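PDB 2Z6V: putative uncharacterized protein from Mycobacterium avium, which probably acts as a sulfotransferase, moving a sulfuryl group from an activated donor such as PAPS to an acceptor substrate. Local coordinates for residues A103-P108 and Y233-Q238; I110-P115 and A266-A271; R132-H137 and S244-M249. One frame throughout, in Å; residues are numbered along the deposited sequence.

Interaction 1: A103-P108 and Y233-Q238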
loop_
_atom_site.group_PDB
_atom_site.type_symbol
_atom_site.label_atom_id
_atom_site.label_comp_id
_atom_site.label_asym_id
_atom_site.label_seq_id
_atom_site.Cartn_x
_atom_site.Cartn_y
_atom_site.Cartn_z
ATOM N N ALA A 103 16.556 6.250 17.410
ATOM C CA ALA A 103 15.212 6.435 17.941
ATOM C C ALA A 103 14.361 5.272 17.465
ATOM O O ALA A 103 14.264 5.010 16.266
ATOM C CB ALA A 103 14.624 7.748 17.459
ATOM N N PRO A 104 13.725 4.559 18.401
ATOM C CA PRO A 104 12.884 3.411 18.058
ATOM C C PRO A 104 11.536 3.757 17.431
ATOM O O PRO A 104 11.064 4.895 17.515
ATOM C CB PRO A 104 12.709 2.721 19.402
ATOM C CG PRO A 104 12.578 3.887 20.324
ATOM C CD PRO A 104 13.701 4.805 19.855
ATOM N N VAL A 105 10.939 2.756 16.787
ATOM C CA VAL A 105 9.610 2.865 16.191
ATOM C C VAL A 105 8.835 1.843 17.023
ATOM O O VAL A 105 8.803 0.652 16.696
ATOM C CB VAL A 105 9.605 2.434 14.705
ATOM C CG1 VAL A 105 8.170 2.441 14.155
ATOM C CG2 VAL A 105 10.494 3.365 13.898
ATOM N N GLU A 106 8.218 2.309 18.105
ATOM C CA GLU A 106 7.511 1.402 19.005
ATOM C C GLU A 106 6.019 1.172 18.825
ATOM O O GLU A 106 5.237 2.099 18.617
ATOM C CB GLU A 106 7.773 1.813 20.461
ATOM C CG GLU A 106 9.245 1.770 20.839
ATOM C CD GLU A 106 9.502 2.150 22.286
ATOM O OE1 GLU A 106 9.019 3.225 22.716
ATOM O OE2 GLU A 106 10.199 1.378 22.986
ATOM N N ARG A 107 5.655 -0.100 18.922
ATOM C CA ARG A 107 4.280 -0.548 18.834
ATOM C C ARG A 107 3.464 0.130 17.746
ATOM O O ARG A 107 2.391 0.672 18.006
ATOM C CB ARG A 107 3.611 -0.349 20.194
ATOM C CG ARG A 107 4.323 -1.092 21.307
ATOM C CD ARG A 107 3.743 -0.775 22.666
ATOM N NE ARG A 107 4.324 -1.630 23.696
ATOM C CZ ARG A 107 4.087 -1.504 24.999
ATOM N NH1 ARG A 107 4.662 -2.335 25.863
ATOM N NH2 ARG A 107 3.280 -0.546 25.441
ATOM N N PRO A 108 3.963 0.102 16.506
ATOM C CA PRO A 108 3.228 0.730 15.408
ATOM C C PRO A 108 1.880 0.051 15.187
ATOM O O PRO A 108 1.766 -1.169 15.274
ATOM C CB PRO A 108 4.167 0.549 14.221
ATOM C CG PRO A 108 4.860 -0.743 14.545
ATOM C CD PRO A 108 5.179 -0.562 16.011
ATOM N N TYR A 233 13.100 4.412 7.062
ATOM C CA TYR A 233 12.296 5.441 6.434
ATOM C C TYR A 233 11.471 6.126 7.520
ATOM O O TYR A 233 11.473 7.354 7.630
ATOM C CB TYR A 233 11.353 4.807 5.419
ATOM C CG TYR A 233 10.936 5.700 4.279
ATOM C CD1 TYR A 233 11.587 5.622 3.044
ATOM C CD2 TYR A 233 9.858 6.573 4.404
ATOM C CE1 TYR A 233 11.168 6.387 1.949
ATOM C CE2 TYR A 233 9.422 7.347 3.317
ATOM C CZ TYR A 233 10.081 7.246 2.090
ATOM O OH TYR A 233 9.662 7.981 1.004
ATOM N N LEU A 234 10.763 5.333 8.317
ATOM C CA LEU A 234 9.938 5.891 9.379
ATOM C C LEU A 234 10.774 6.645 10.412
ATOM O O LEU A 234 10.328 7.654 10.957
ATOM C CB LEU A 234 9.122 4.785 10.052
ATOM C CG LEU A 234 8.134 4.100 9.101
ATOM C CD1 LEU A 234 7.411 2.992 9.834
ATOM C CD2 LEU A 234 7.137 5.118 8.572
ATOM N N GLN A 235 11.993 6.181 10.669
ATOM C CA GLN A 235 12.844 6.870 11.635
ATOM C C GLN A 235 13.258 8.250 11.116
ATOM O O GLN A 235 13.493 9.170 11.900
ATOM C CB GLN A 235 14.078 6.021 11.963
ATOM C CG GLN A 235 13.749 4.791 12.794
ATOM C CD GLN A 235 14.910 3.842 12.904
ATOM O OE1 GLN A 235 15.426 3.362 11.895
ATOM N NE2 GLN A 235 15.334 3.562 14.132
ATOM N N VAL A 236 13.338 8.391 9.795
ATOM C CA VAL A 236 13.692 9.673 9.201
ATOM C C VAL A 236 12.506 10.641 9.310
ATOM O O VAL A 236 12.682 11.832 9.580
ATOM C CB VAL A 236 14.077 9.525 7.709
ATOM C CG1 VAL A 236 14.249 10.907 7.078
ATOM C CG2 VAL A 236 15.355 8.708 7.580
ATOM N N LEU A 237 11.300 10.131 9.097
ATOM C CA LEU A 237 10.123 10.979 9.186
ATOM C C LEU A 237 9.841 11.370 10.643
ATOM O O LEU A 237 9.378 12.484 10.906
ATOM C CB LEU A 237 8.915 10.273 8.565
ATOM C CG LEU A 237 9.000 9.967 7.059
ATOM C CD1 LEU A 237 7.775 9.148 6.627
ATOM C CD2 LEU A 237 9.073 11.268 6.253
ATOM N N GLN A 238 10.134 10.465 11.581
ATOM C CA GLN A 238 9.922 10.721 13.019
ATOM C C GLN A 238 10.836 11.801 13.559
ATOM O O GLN A 238 10.444 12.560 14.448
ATOM C CB GLN A 238 10.240 9.500 13.881
ATOM C CG GLN A 238 9.286 8.367 13.856
ATOM C CD GLN A 238 9.707 7.310 14.850
ATOM O OE1 GLN A 238 10.894 7.007 14.973
ATOM N NE2 GLN A 238 8.737 6.740 15.570
#
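The amide of Gln235 meets Ala103 by its N-H edge, not by a face: the carbonyl oxygen Ala103 O lies close to the amide plane, 2.8 Å from Gln235 NE2, and the N-H points almost straight at it (169°). Seen from the acceptor, the donor is tilted some 34° out of the carbonyl plane. The same NE2 also makes a weak hydrogen bond to Leu101 O; the main bond, with this weak second one, probably limits the rotation of the amide. The second flat group, the amide of Gln238, ends beside the Pro104 carbonyl and the methyl CG2 of Val105; which way round this amide sits is uncertain. These contacts join the loop that follows helix 70-96 to the last turns of helix 224-238, at one end of the alpha/beta sulfotransferase fold. The loop runs directly into strand 109-113, the middle strand of the parallel sheet, while the helix is followed by the neighbouring strand 244-248. Val105 supplies the apolar part of the contact. Its CG2, set anti to the carbonyl carbon and beside the backbone N, reaches the helix and lies 3.7 Å from Gln235 CG, against the aliphatic stem of that side chain. The same methyl approaches Leu234 CB at 4.3 Å, and both Val105 and Leu234 also touch Trp245 of strand 244-248.

Interaction 2: I110-P115 and A266-A271. With PLM (palmitic acid), chain C.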
loop_
_atom_site.group_PDB
_atom_site.type_symbol
_atom_site.label_atom_id
_atom_site.label_comp_id
_atom_site.label_asym_id
_atom_site.label_seq_id
_atom_site.Cartn_x
_atom_site.Cartn_y
_atom_site.Cartn_z
ATOM N N ILE A 110 -0.638 -1.245 12.813
ATOM C CA ILE A 110 -0.589 -1.653 11.410
ATOM C C ILE A 110 -1.819 -2.399 10.897
ATOM O O ILE A 110 -2.200 -3.433 11.452
ATOM C CB ILE A 110 0.643 -2.549 11.149
ATOM C CG1 ILE A 110 1.911 -1.860 11.655
ATOM C CG2 ILE A 110 0.768 -2.842 9.662
ATOM C CD1 ILE A 110 3.193 -2.644 11.398
ATOM N N VAL A 111 -2.422 -1.887 9.825
ATOM C CA VAL A 111 -3.611 -2.508 9.226
ATOM C C VAL A 111 -3.216 -3.406 8.048
ATOM O O VAL A 111 -2.514 -2.975 7.138
ATOM C CB VAL A 111 -4.614 -1.438 8.719
ATOM C CG1 VAL A 111 -5.825 -2.117 8.083
ATOM C CG2 VAL A 111 -5.041 -0.537 9.865
ATOM N N LEU A 112 -3.678 -4.651 8.069
ATOM C CA LEU A 112 -3.344 -5.607 7.020
ATOM C C LEU A 112 -4.543 -6.465 6.652
ATOM O O LEU A 112 -5.600 -6.365 7.271
ATOM C CB LEU A 112 -2.194 -6.499 7.495
ATOM C CG LEU A 112 -2.424 -7.234 8.826
ATOM C CD1 LEU A 112 -3.244 -8.501 8.592
ATOM C CD2 LEU A 112 -1.085 -7.589 9.457
ATOM N N GLY A 113 -4.374 -7.314 5.647
ATOM C CA GLY A 113 -5.459 -8.181 5.220
ATOM C C GLY A 113 -5.541 -8.246 3.709
ATOM O O GLY A 113 -4.533 -8.093 3.022
ATOM N N MET A 114 -6.736 -8.478 3.180
ATOM C CA MET A 114 -6.906 -8.539 1.732
ATOM C C MET A 114 -7.075 -7.128 1.186
ATOM O O MET A 114 -7.423 -6.195 1.920
ATOM C CB MET A 114 -8.168 -9.310 1.348
ATOM C CG MET A 114 -8.313 -10.708 1.898
ATOM S SD MET A 114 -9.891 -11.434 1.356
ATOM C CE MET A 114 -11.062 -10.521 2.400
ATOM N N PRO A 115 -6.802 -6.945 -0.116
ATOM C CA PRO A 115 -6.983 -5.600 -0.671
ATOM C C PRO A 115 -8.488 -5.460 -0.920
ATOM O O PRO A 115 -9.207 -6.463 -0.963
ATOM C CB PRO A 115 -6.172 -5.649 -1.964
ATOM C CG PRO A 115 -6.285 -7.090 -2.376
ATOM C CD PRO A 115 -6.101 -7.827 -1.070
ATOM N N ALA A 266 4.516 -4.877 16.998
ATOM C CA ALA A 266 3.411 -4.354 16.204
ATOM C C ALA A 266 2.011 -4.749 16.662
ATOM O O ALA A 266 1.733 -5.910 16.947
ATOM C CB ALA A 266 3.594 -4.757 14.754
ATOM N N ARG A 267 1.130 -3.762 16.728
ATOM C CA ARG A 267 -0.255 -4.001 17.091
ATOM C C ARG A 267 -0.982 -4.160 15.754
ATOM O O ARG A 267 -1.217 -3.195 15.031
ATOM C CB ARG A 267 -0.782 -2.829 17.912
ATOM C CG ARG A 267 -0.077 -2.750 19.241
ATOM C CD ARG A 267 -0.589 -1.634 20.106
ATOM N NE ARG A 267 -0.172 -0.324 19.618
ATOM C CZ ARG A 267 -0.294 0.795 20.325
ATOM N NH1 ARG A 267 -0.821 0.749 21.546
ATOM N NH2 ARG A 267 0.111 1.955 19.816
ATOM N N LEU A 268 -1.311 -5.406 15.438
ATOM C CA LEU A 268 -1.931 -5.767 14.177
ATOM C C LEU A 268 -3.450 -5.674 14.069
ATOM O O LEU A 268 -4.189 -6.395 14.747
ATOM C CB LEU A 268 -1.485 -7.184 13.814
ATOM C CG LEU A 268 0.027 -7.452 13.898
ATOM C CD1 LEU A 268 0.285 -8.948 13.753
ATOM C CD2 LEU A 268 0.769 -6.670 12.820
ATOM N N ILE A 269 -3.908 -4.780 13.199
ATOM C CA ILE A 269 -5.334 -4.619 12.958
ATOM C C ILE A 269 -5.618 -5.365 11.667
ATOM O O ILE A 269 -5.172 -4.955 10.606
ATOM C CB ILE A 269 -5.728 -3.142 12.753
ATOM C CG1 ILE A 269 -5.420 -2.331 14.011
ATOM C CG2 ILE A 269 -7.206 -3.044 12.412
ATOM C CD1 ILE A 269 -5.717 -0.871 13.860
ATOM N N TRP A 270 -6.336 -6.473 11.765
ATOM C CA TRP A 270 -6.681 -7.273 10.597
ATOM C C TRP A 270 -8.024 -6.756 10.063
ATOM O O TRP A 270 -9.033 -6.770 10.776
ATOM C CB TRP A 270 -6.801 -8.743 11.010
ATOM C CG TRP A 270 -6.842 -9.730 9.880
ATOM C CD1 TRP A 270 -7.284 -9.509 8.608
ATOM C CD2 TRP A 270 -6.488 -11.119 9.945
ATOM N NE1 TRP A 270 -7.232 -10.676 7.876
ATOM C CE2 TRP A 270 -6.747 -11.680 8.673
ATOM C CE3 TRP A 270 -5.978 -11.947 10.958
ATOM C CZ2 TRP A 270 -6.513 -13.032 8.383
ATOM C CZ3 TRP A 270 -5.746 -13.297 10.670
ATOM C CH2 TRP A 270 -6.014 -13.823 9.391
ATOM N N ALA A 271 -8.029 -6.281 8.818
ATOM C CA ALA A 271 -9.250 -5.751 8.193
ATOM C C ALA A 271 -9.977 -6.851 7.425
ATOM O O ALA A 271 -9.378 -7.537 6.604
ATOM C CB ALA A 271 -8.900 -4.604 7.254
HETATM C C1 PLM C . -0.797 -6.323 -8.249
HETATM O O1 PLM C . -0.686 -7.464 -8.747
HETATM O O2 PLM C . -0.002 -5.372 -8.410
HETATM C C2 PLM C . -2.015 -6.054 -7.361
HETATM C C3 PLM C . -2.189 -7.152 -6.311
HETATM C C4 PLM C . -3.316 -6.845 -5.323
HETATM C C5 PLM C . -3.050 -5.555 -4.544
HETATM C C6 PLM C . -3.422 -4.312 -5.355
HETATM C C7 PLM C . -2.857 -3.056 -4.690
HETATM C C8 PLM C . -1.343 -2.976 -4.886
HETATM C C9 PLM C . -0.672 -2.468 -3.609
HETATM C CA PLM C . -1.317 -1.172 -3.115
HETATM C CB PLM C . -1.016 -0.929 -1.633
HETATM C CC PLM C . -1.463 -2.136 -0.808
HETATM C CD PLM C . -0.431 -3.263 -0.885
HETATM C CE PLM C . -1.032 -4.628 -0.537
HETATM C CF PLM C . -2.076 -5.024 -1.583
HETATM C CG PLM C . -2.598 -6.443 -1.356
HETATM O O HOH W 1 -8.617 -9.554 5.189
#
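A water shared by Met114, Trp270 and Ala271 links the two segments beyond their last direct bond, Ala271 N to Leu112 O. It accepts N-H bonds from Met114 N (3.0 Å) and from the indole Trp270 NE1 (3.2 Å), in the plane of the ring, and donates to Ala271 O. Gly113, with CA near Trp270 NE1, takes a backbone conformation (phi 138°, psi -152°) open mainly to glycine, and its carbonyl is held by Ser253 OG. Upstream, the parallel register is regular: Ile110 N bonds to Arg267 O, Ile269 N to Ile110 O and Leu112 N to Ile269 O. On one face, Leu112 has CG wedged between its backbone N and carbonyl carbon (chi1 55°), which sets CD1 over the five-membered ring of Trp270, 4.2 Å from its centroid, and CD2 3.9 Å from Leu268 CD2. On the other, Val111 CG2 packs against Ile269 CB (3.9 Å). Beyond the strand, Pro115 CB touches the palmitic acid carbon CG at 3.7 Å. Among buried residues, the water thus gives a partner to two N-H groups and one carbonyl where the chain turns toward what is probably the 5'-phosphosulfate-binding loop.

Interaction 3: R132-H137 and S244-M249. With PLM (palmitic acid), chain C.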
loop_
_atom_site.group_PDB
_atom_site.type_symbol
_atom_site.label_atom_id
_atom_site.label_comp_id
_atom_site.label_asym_id
_atom_site.label_seq_id
_atom_site.Cartn_x
_atom_site.Cartn_y
_atom_site.Cartn_z
ATOM N N ARG A 132 -0.676 10.635 17.043
ATOM C CA ARG A 132 -0.385 9.564 16.109
ATOM C C ARG A 132 0.139 10.104 14.771
ATOM O O ARG A 132 -0.337 11.127 14.277
ATOM C CB ARG A 132 -1.655 8.747 15.901
ATOM C CG ARG A 132 -1.407 7.298 15.610
ATOM C CD ARG A 132 -2.709 6.532 15.654
ATOM N NE ARG A 132 -3.148 6.239 17.014
ATOM C CZ ARG A 132 -2.447 5.502 17.868
ATOM N NH1 ARG A 132 -1.275 4.999 17.502
ATOM N NH2 ARG A 132 -2.929 5.239 19.070
ATOM N N ARG A 133 1.146 9.435 14.212
ATOM C CA ARG A 133 1.702 9.837 12.925
ATOM C C ARG A 133 1.230 8.852 11.876
ATOM O O ARG A 133 1.061 7.663 12.158
ATOM C CB ARG A 133 3.237 9.833 12.935
ATOM C CG ARG A 133 3.893 10.967 13.718
ATOM C CD ARG A 133 3.549 12.358 13.176
ATOM N NE ARG A 133 2.896 13.140 14.221
ATOM C CZ ARG A 133 1.670 13.648 14.128
ATOM N NH1 ARG A 133 0.950 13.473 13.025
ATOM N NH2 ARG A 133 1.146 14.302 15.152
ATOM N N SER A 134 1.009 9.357 10.666
ATOM C CA SER A 134 0.582 8.532 9.547
ATOM C C SER A 134 1.528 8.810 8.382
ATOM O O SER A 134 2.168 9.855 8.339
ATOM C CB SER A 134 -0.854 8.882 9.147
ATOM O OG SER A 134 -1.777 8.526 10.163
ATOM N N LEU A 135 1.634 7.864 7.456
ATOM C CA LEU A 135 2.485 8.026 6.282
ATOM C C LEU A 135 1.635 8.765 5.258
ATOM O O LEU A 135 0.612 8.256 4.803
ATOM C CB LEU A 135 2.903 6.659 5.728
ATOM C CG LEU A 135 3.818 6.578 4.496
ATOM C CD1 LEU A 135 5.206 7.077 4.838
ATOM C CD2 LEU A 135 3.894 5.131 4.004
ATOM N N LEU A 136 2.042 9.974 4.907
ATOM C CA LEU A 136 1.285 10.752 3.941
ATOM C C LEU A 136 1.854 10.527 2.555
ATOM O O LEU A 136 3.056 10.327 2.393
ATOM C CB LEU A 136 1.335 12.231 4.322
ATOM C CG LEU A 136 0.998 12.446 5.804
ATOM C CD1 LEU A 136 1.031 13.925 6.118
ATOM C CD2 LEU A 136 -0.378 11.845 6.130
ATOM N N HIS A 137 0.985 10.553 1.552
ATOM C CA HIS A 137 1.423 10.330 0.187
ATOM C C HIS A 137 2.592 11.202 -0.285
ATOM O O HIS A 137 3.483 10.705 -0.990
ATOM C CB HIS A 137 0.259 10.480 -0.791
ATOM C CG HIS A 137 0.632 10.157 -2.204
ATOM N ND1 HIS A 137 1.065 8.901 -2.587
ATOM C CD2 HIS A 137 0.727 10.942 -3.305
ATOM C CE1 HIS A 137 1.417 8.932 -3.860
ATOM N NE2 HIS A 137 1.222 10.158 -4.319
ATOM N N SER A 244 3.382 8.154 17.511
ATOM C CA SER A 244 3.186 6.713 17.418
ATOM C C SER A 244 2.651 6.460 16.009
ATOM O O SER A 244 1.662 7.067 15.592
ATOM C CB SER A 244 2.172 6.247 18.467
ATOM O OG SER A 244 1.934 4.853 18.355
ATOM N N TRP A 245 3.295 5.561 15.279
ATOM C CA TRP A 245 2.886 5.284 13.910
ATOM C C TRP A 245 1.592 4.501 13.671
ATOM O O TRP A 245 1.255 3.566 14.392
ATOM C CB TRP A 245 4.029 4.586 13.150
ATOM C CG TRP A 245 5.184 5.490 12.827
ATOM C CD1 TRP A 245 6.348 5.615 13.523
ATOM C CD2 TRP A 245 5.263 6.426 11.742
ATOM N NE1 TRP A 245 7.149 6.568 12.943
ATOM C CE2 TRP A 245 6.507 7.084 11.848
ATOM C CE3 TRP A 245 4.402 6.773 10.690
ATOM C CZ2 TRP A 245 6.914 8.073 10.941
ATOM C CZ3 TRP A 245 4.810 7.759 9.787
ATOM C CH2 TRP A 245 6.055 8.394 9.923
ATOM N N SER A 246 0.879 4.913 12.630
ATOM C CA SER A 246 -0.346 4.259 12.196
ATOM C C SER A 246 -0.039 3.911 10.746
ATOM O O SER A 246 0.115 4.799 9.918
ATOM C CB SER A 246 -1.534 5.215 12.264
ATOM O OG SER A 246 -2.646 4.649 11.596
ATOM N N LEU A 247 0.066 2.626 10.442
ATOM C CA LEU A 247 0.409 2.209 9.090
ATOM C C LEU A 247 -0.609 1.275 8.482
ATOM O O LEU A 247 -1.406 0.659 9.197
ATOM C CB LEU A 247 1.770 1.524 9.098
ATOM C CG LEU A 247 2.854 2.335 9.804
ATOM C CD1 LEU A 247 4.065 1.462 10.093
ATOM C CD2 LEU A 247 3.216 3.521 8.935
ATOM N N LYS A 248 -0.566 1.178 7.153
ATOM C CA LYS A 248 -1.466 0.317 6.404
ATOM C C LYS A 248 -0.864 -0.179 5.094
ATOM O O LYS A 248 -0.090 0.520 4.443
ATOM C CB LYS A 248 -2.780 1.045 6.094
ATOM C CG LYS A 248 -3.749 0.212 5.265
ATOM C CD LYS A 248 -5.147 0.811 5.189
ATOM C CE LYS A 248 -5.226 1.976 4.212
ATOM N NZ LYS A 248 -6.630 2.472 4.045
ATOM N N MET A 249 -1.239 -1.402 4.732
ATOM C CA MET A 249 -0.839 -2.061 3.494
ATOM C C MET A 249 -1.381 -3.476 3.544
ATOM O O MET A 249 -0.964 -4.278 4.375
ATOM C CB MET A 249 0.678 -2.114 3.311
ATOM C CG MET A 249 1.057 -2.808 2.009
ATOM S SD MET A 249 2.805 -2.821 1.595
ATOM C CE MET A 249 3.312 -4.432 2.200
HETATM C C1 PLM C . -0.797 -6.323 -8.249
HETATM O O1 PLM C . -0.686 -7.464 -8.747
HETATM O O2 PLM C . -0.002 -5.372 -8.410
HETATM C C2 PLM C . -2.015 -6.054 -7.361
HETATM C C3 PLM C . -2.189 -7.152 -6.311
HETATM C C4 PLM C . -3.316 -6.845 -5.323
HETATM C C5 PLM C . -3.050 -5.555 -4.544
HETATM C C6 PLM C . -3.422 -4.312 -5.355
HETATM C C7 PLM C . -2.857 -3.056 -4.690
HETATM C C8 PLM C . -1.343 -2.976 -4.886
HETATM C C9 PLM C . -0.672 -2.468 -3.609
HETATM C CA PLM C . -1.317 -1.172 -3.115
HETATM C CB PLM C . -1.016 -0.929 -1.633
HETATM C CC PLM C . -1.463 -2.136 -0.808
HETATM C CD PLM C . -0.431 -3.263 -0.885
HETATM C CE PLM C . -1.032 -4.628 -0.537
HETATM C CF PLM C . -2.076 -5.024 -1.583
HETATM C CG PLM C . -2.598 -6.443 -1.356
HETATM O O HOH W 2 -3.362 6.427 9.725
HETATM O O HOH W 3 -0.114 5.609 7.202
#
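Strands 132-134 and 244-248 run parallel with a 39° twist between their axes, and two direct backbone bonds join them, Arg133 N to Ser244 O and Ser246 N to Arg133 O, each 2.8 Å long. Arg133 and Trp245 make a CH-pi contact on one face of the sheet: the methylene CB of Arg133 stands above the six-membered ring of Trp245, 4.0 Å from its centroid and 12° off the ring normal. The indole is brought there by a chi1 of -72°, which puts CG anti to the carbonyl carbon; Leu135 N lies at the ring's edge. The guanidinium of Arg133 turns away, and its NE bonds to Pro242 O. Strand 132-134 is the outermost on this side of the five-stranded parallel sheet of the sulfotransferase fold, next to strand 244-248. Two waters add bridges beyond the direct bonds: one lies 2.7 Å from both Ser134 OG and Ser246 OG, while the other accepts from Leu135 N (2.9 Å) and donates to Ser246 O. On the serine face, the stem of Arg132 passes alongside Ser246, with Arg132 CD 3.8 Å from Ser246 CB, and Arg132 NH2 forms a salt bridge with Glu356. Lys248 NZ, at the end of the second strand, bonds to Thr119 OG1; just beyond, Met249 CG lies against the palmitic acid carbon CD.

Interactions 2 and 3 occupy one sheet, their centres about 12 Å apart, and strands 109-113 and 244-248 are direct neighbours: Val111 N to Leu247 O (2.8 Å) and Val111 O to Met249 N (3.1 Å) are probable hydrogen bonds between them. The centre of interaction 1 lies about 10 Å from that of interaction 3, with helix 224-238 packed on Trp245 and Leu247, and about 18 Å from that of interaction 2, which it meets through a probable bond from Arg267 N to Pro108 O (3.0 Å). Interactions 2 and 3 both touch the palmitic acid, through Pro115 and Met249; their strands thus lead to a ligand pocket beside the probable cofactor-binding loop, whereas interaction 1 sits at the sheet's other end.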